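Local atomic coordinates of protein adenylyltransferase VopS (Vibrio parahaemolyticus, PDB entry 3LET), a protein that transfers AMP from ATP to a threonine of host Rho GTPases, blocking their binding to downstream effectors and so inhibiting actin assembly in infected cells. Residues 251-256 / 264-269; 202-207 / 286-291. One frame throughout, in Å; residues are numbered along the deposited sequence.

Both contacts belong to the helical Fic domain, and their centres lie about 10 Å apart. Contact 1 is nested in the chain loop that contact 2 closes, and helix 260-274 of contact 1 is followed in sequence by helix 281-295 of contact 2. Direct packing joins them: Leu-267 CD2 is 3.8 Å from Leu-205 CD2, while Phe-268 CE1 lies 3.9 Å from Arg-286 CG. Gly-280, just before helix 281-295, and Asn-281 and Gly-282, at its start, are, like Arg-286, expected to bind ATP by similarity to relatives. Contact 2 contains Arg-286 itself; of the residues touching in contact 1, Leu-267 has its side chain about 10 Å from that of Arg-286.

Contact 1: residues 251-256 / 264-269; sequences GFLKEN and GKHLFA
Leu-253 reaches from helix 238-255 to His-266 and Leu-267, neighbours on helix 260-274, and its side chain can be traced outward atom by atom. CB already points toward the partner helix. CG stands anti to the carbonyl carbon (chi1 -67°), and the second torsion then spreads the two methyls over different partners. CD1 goes to Leu-267, meeting its CD2 methyl at 4.1 Å. CD2 goes to His-266, where it lies 4.1 Å from CB and 4.2 Å from CG of that residue. The methyl therefore leans on the root of the imidazole and approaches the ring obliquely. With CA atoms of Leu-253 and His-266 8.3 Å apart, the touch is made entirely by side chains and buries a modest 124 Å² in total.

In the Fic domain this joins two consecutive helices, and the short connection between them starts at Asn-256, the first residue to leave helical geometry. The end of the first helix is tied down there: Phe-252 O accepts both Asn-256 N, at 2.9 Å, and Asn-256 ND2, at 3.0 Å. The amide nitrogen sits 17° off the carbonyl plane, and the N-H...O angle is 146°.

All three touching residues are buried, and further side chains enclose them. Leu-146 and Val-258 from loops pack on His-266, whose backbone oxygen also receives a weak hydrogen bond from His-248 NE2. Leu-267 additionally touches Ile-249 of helix 238-255 and Leu-288 of helix 281-295.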
# COMPACT_ATOMS: atom_id res chain seq x y z
N GLY A 251 -5.27 3.64 -11.89
CA GLY A 251 -4.78 4.88 -12.50
C GLY A 251 -3.80 4.60 -13.63
O GLY A 251 -4.18 4.69 -14.79
N PHE A 252 -2.58 4.18 -13.31
CA PHE A 252 -1.54 4.04 -14.33
C PHE A 252 -1.95 3.08 -15.49
O PHE A 252 -1.81 3.42 -16.66
CB PHE A 252 -0.24 3.54 -13.74
CG PHE A 252 0.88 3.44 -14.75
CD1 PHE A 252 1.52 4.58 -15.20
CD2 PHE A 252 1.27 2.21 -15.24
CE1 PHE A 252 2.55 4.50 -16.13
CE2 PHE A 252 2.31 2.12 -16.18
CZ PHE A 252 2.94 3.26 -16.62
N LEU A 253 -2.46 1.90 -15.16
CA LEU A 253 -2.79 0.91 -16.20
C LEU A 253 -4.05 1.27 -16.99
O LEU A 253 -4.35 0.64 -18.00
CB LEU A 253 -2.91 -0.49 -15.61
CG LEU A 253 -1.58 -1.05 -15.09
CD1 LEU A 253 -1.75 -2.40 -14.40
CD2 LEU A 253 -0.56 -1.15 -16.26
N LYS A 254 -4.77 2.28 -16.53
CA LYS A 254 -5.90 2.86 -17.27
C LYS A 254 -5.46 4.02 -18.19
O LYS A 254 -5.93 4.14 -19.32
CB LYS A 254 -6.98 3.33 -16.29
CG LYS A 254 -7.54 2.24 -15.37
CD LYS A 254 -8.98 1.85 -15.74
CE LYS A 254 -9.87 1.59 -14.49
NZ LYS A 254 -9.92 2.75 -13.48
N GLU A 255 -4.57 4.89 -17.72
CA GLU A 255 -4.09 6.03 -18.51
C GLU A 255 -3.13 5.57 -19.60
O GLU A 255 -2.95 6.23 -20.62
CB GLU A 255 -3.36 7.03 -17.62
CG GLU A 255 -4.11 7.45 -16.39
CD GLU A 255 -4.96 8.67 -16.64
OE1 GLU A 255 -5.26 8.95 -17.82
OE2 GLU A 255 -5.32 9.36 -15.65
N ASN A 256 -2.48 4.44 -19.34
CA ASN A 256 -1.48 3.89 -20.23
C ASN A 256 -1.82 2.41 -20.42
O ASN A 256 -1.20 1.55 -19.81
CB ASN A 256 -0.09 4.02 -19.62
CG ASN A 256 0.16 5.40 -19.03
OD1 ASN A 256 0.49 6.34 -19.75
ND2 ASN A 256 -0.00 5.52 -17.71
N GLY A 264 -1.01 -9.59 -17.52
CA GLY A 264 -0.64 -10.42 -16.39
C GLY A 264 0.70 -10.00 -15.81
O GLY A 264 0.91 -9.97 -14.60
N LYS A 265 1.65 -9.71 -16.69
CA LYS A 265 2.99 -9.30 -16.26
C LYS A 265 2.96 -8.02 -15.44
O LYS A 265 3.68 -7.89 -14.46
CB LYS A 265 3.90 -9.10 -17.48
CG LYS A 265 4.22 -10.42 -18.15
CD LYS A 265 5.24 -10.22 -19.26
CE LYS A 265 4.97 -11.14 -20.43
NZ LYS A 265 5.63 -12.43 -20.20
N HIS A 266 2.16 -7.06 -15.90
CA HIS A 266 2.08 -5.77 -15.22
C HIS A 266 1.39 -5.92 -13.87
O HIS A 266 1.75 -5.24 -12.92
CB HIS A 266 1.31 -4.75 -16.07
CG HIS A 266 2.09 -4.25 -17.24
ND1 HIS A 266 3.00 -3.22 -17.12
CD2 HIS A 266 2.12 -4.64 -18.53
CE1 HIS A 266 3.55 -2.99 -18.31
NE2 HIS A 266 3.03 -3.84 -19.18
N LEU A 267 0.41 -6.81 -13.78
CA LEU A 267 -0.22 -7.05 -12.48
C LEU A 267 0.72 -7.74 -11.51
O LEU A 267 0.81 -7.38 -10.34
CB LEU A 267 -1.51 -7.86 -12.65
CG LEU A 267 -2.60 -7.05 -13.40
CD1 LEU A 267 -3.78 -7.99 -13.63
CD2 LEU A 267 -3.04 -5.80 -12.61
N PHE A 268 1.42 -8.75 -11.99
CA PHE A 268 2.42 -9.48 -11.19
C PHE A 268 3.48 -8.50 -10.67
O PHE A 268 3.82 -8.50 -9.48
CB PHE A 268 3.07 -10.56 -12.09
CG PHE A 268 4.22 -11.29 -11.43
CD1 PHE A 268 4.03 -12.54 -10.83
CD2 PHE A 268 5.50 -10.72 -11.44
CE1 PHE A 268 5.05 -13.19 -10.24
CE2 PHE A 268 6.54 -11.39 -10.85
CZ PHE A 268 6.32 -12.63 -10.23
N ALA A 269 4.01 -7.66 -11.56
CA ALA A 269 5.05 -6.71 -11.19
C ALA A 269 4.53 -5.73 -10.14
O ALA A 269 5.23 -5.37 -9.19
CB ALA A 269 5.53 -5.91 -12.45

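Contact 2: residues 202-207 / 286-291; sequences KDLLNM and RMLYAI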
# COMPACT_ATOMS: atom_id res chain seq x y z
N LYS A 202 -14.87 -10.52 -12.97
CA LYS A 202 -14.59 -9.45 -12.02
C LYS A 202 -13.40 -8.60 -12.47
O LYS A 202 -12.38 -9.11 -12.91
CB LYS A 202 -14.37 -9.99 -10.60
CG LYS A 202 -15.65 -9.89 -9.78
CD LYS A 202 -15.51 -10.36 -8.35
CE LYS A 202 -16.86 -10.32 -7.64
NZ LYS A 202 -16.76 -10.63 -6.18
N ASP A 203 -13.56 -7.29 -12.35
CA ASP A 203 -12.52 -6.35 -12.75
C ASP A 203 -11.31 -6.46 -11.82
O ASP A 203 -11.45 -6.26 -10.62
CB ASP A 203 -13.07 -4.93 -12.69
CG ASP A 203 -12.12 -3.90 -13.31
OD1 ASP A 203 -11.04 -4.29 -13.82
OD2 ASP A 203 -12.46 -2.70 -13.30
N LEU A 204 -10.14 -6.77 -12.38
CA LEU A 204 -8.91 -6.87 -11.61
C LEU A 204 -8.30 -5.50 -11.32
O LEU A 204 -7.48 -5.36 -10.41
CB LEU A 204 -7.88 -7.71 -12.37
CG LEU A 204 -8.39 -9.10 -12.78
CD1 LEU A 204 -7.29 -9.86 -13.48
CD2 LEU A 204 -8.89 -9.86 -11.55
N LEU A 205 -8.69 -4.49 -12.09
CA LEU A 205 -8.08 -3.17 -11.94
C LEU A 205 -8.90 -2.37 -10.94
O LEU A 205 -9.45 -1.30 -11.25
CB LEU A 205 -8.03 -2.44 -13.28
CG LEU A 205 -7.26 -3.26 -14.32
CD1 LEU A 205 -7.14 -2.49 -15.64
CD2 LEU A 205 -5.90 -3.66 -13.82
N ASN A 206 -9.02 -2.95 -9.75
CA ASN A 206 -9.93 -2.43 -8.75
C ASN A 206 -9.40 -2.96 -7.42
O ASN A 206 -9.43 -4.16 -7.18
CB ASN A 206 -11.35 -2.92 -9.06
CG ASN A 206 -12.36 -2.50 -8.02
OD1 ASN A 206 -12.11 -2.63 -6.83
ND2 ASN A 206 -13.51 -1.98 -8.46
N MET A 207 -8.87 -2.07 -6.56
CA MET A 207 -8.15 -2.56 -5.38
C MET A 207 -9.12 -3.24 -4.41
O MET A 207 -8.73 -4.20 -3.72
CB MET A 207 -7.41 -1.39 -4.69
CG MET A 207 -6.51 -1.79 -3.53
SD MET A 207 -5.19 -2.89 -4.08
CE MET A 207 -4.45 -3.32 -2.51
N ARG A 286 1.09 -14.04 -8.65
CA ARG A 286 0.94 -15.22 -9.54
C ARG A 286 -0.51 -15.51 -9.87
O ARG A 286 -0.83 -15.86 -11.00
CB ARG A 286 1.59 -16.44 -8.90
CG ARG A 286 3.08 -16.24 -8.74
CD ARG A 286 3.86 -17.54 -8.55
NE ARG A 286 5.29 -17.22 -8.40
CZ ARG A 286 5.84 -16.89 -7.25
NH1 ARG A 286 5.11 -16.91 -6.14
NH2 ARG A 286 7.13 -16.56 -7.19
N MET A 287 -1.41 -15.37 -8.90
CA MET A 287 -2.82 -15.58 -9.20
C MET A 287 -3.30 -14.53 -10.21
O MET A 287 -4.01 -14.87 -11.17
CB MET A 287 -3.65 -15.56 -7.91
CG MET A 287 -5.16 -15.55 -8.10
SD MET A 287 -5.75 -17.16 -8.72
CE MET A 287 -5.68 -18.13 -7.19
N LEU A 288 -2.94 -13.25 -10.04
CA LEU A 288 -3.40 -12.25 -11.04
C LEU A 288 -2.79 -12.47 -12.43
O LEU A 288 -3.44 -12.25 -13.45
CB LEU A 288 -3.13 -10.79 -10.61
CG LEU A 288 -3.90 -10.39 -9.34
CD1 LEU A 288 -3.60 -8.93 -9.02
CD2 LEU A 288 -5.39 -10.57 -9.48
N TYR A 289 -1.53 -12.91 -12.47
CA TYR A 289 -0.88 -13.20 -13.75
C TYR A 289 -1.68 -14.30 -14.45
O TYR A 289 -2.00 -14.17 -15.64
CB TYR A 289 0.56 -13.68 -13.51
CG TYR A 289 1.24 -14.16 -14.80
CD1 TYR A 289 1.76 -13.24 -15.71
CD2 TYR A 289 1.36 -15.53 -15.07
CE1 TYR A 289 2.40 -13.65 -16.88
CE2 TYR A 289 2.00 -15.97 -16.27
CZ TYR A 289 2.51 -15.03 -17.15
OH TYR A 289 3.12 -15.46 -18.32
N ALA A 290 -1.96 -15.39 -13.72
CA ALA A 290 -2.70 -16.53 -14.29
C ALA A 290 -4.09 -16.13 -14.73
O ALA A 290 -4.54 -16.54 -15.79
CB ALA A 290 -2.79 -17.68 -13.29
N ILE A 291 -4.81 -15.36 -13.93
CA ILE A 291 -6.15 -14.96 -14.34
C ILE A 291 -6.08 -14.14 -15.62
O ILE A 291 -6.86 -14.35 -16.54
CB ILE A 291 -6.85 -14.14 -13.26
CG1 ILE A 291 -7.08 -15.01 -12.01
CG2 ILE A 291 -8.17 -13.57 -13.77
CD1 ILE A 291 -7.43 -14.14 -10.76
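Leu-204 sets one methyl against Ile-291 and the other against Leu-288, residues one turn apart on helix 281-295. The helix begins within the Fic motif, here of the form HxFxDGNGRxxR, whose last arginine is Arg-286. CD1 of Leu-204 meets CG2 of Ile-291 at 3.8 Å, and CD2 meets CD2 of Leu-288 at 4.1 Å. The approaches differ: the side chains of Leu-204 and Leu-288 run antiparallel alongside one another, whereas Ile-291 is crossed at a slant. Ile-291 offers CG2 because its chi1 of -65° sets that branch anti to the backbone N. The contact is apolar, buries 136 Å² in all, and leaves the three residues inside the protein.

In the next shell, Leu-210 and Leu-213 of helix 207-217 pack on Leu-288, while Leu-194 and Tyr-197 of helix 184-199 pack on Ile-291. Leu-204 thus faces a helix whose partners include the helices flanking its own loop. In the second turn of helix 281-295, Arg-286, a likely ATP ligand by similarity, forms a salt bridge through NH2 with Glu-307 OE1.

Leu-204 sits within a run of tight turns. In an inverse gamma turn centred on Leu-205, Asn-206 N reaches Leu-204 O at 2.9 Å in a weak bond. Asn-206 then serves as N-cap of helix 207-217, its OD1 accepting from Asn-209 N. Overlapping these is an Asx turn around Leu-204: Leu-205 N donates to Asp-203 OD1 over 2.9 Å, coming in from above the carboxylate plane, 62° out of it.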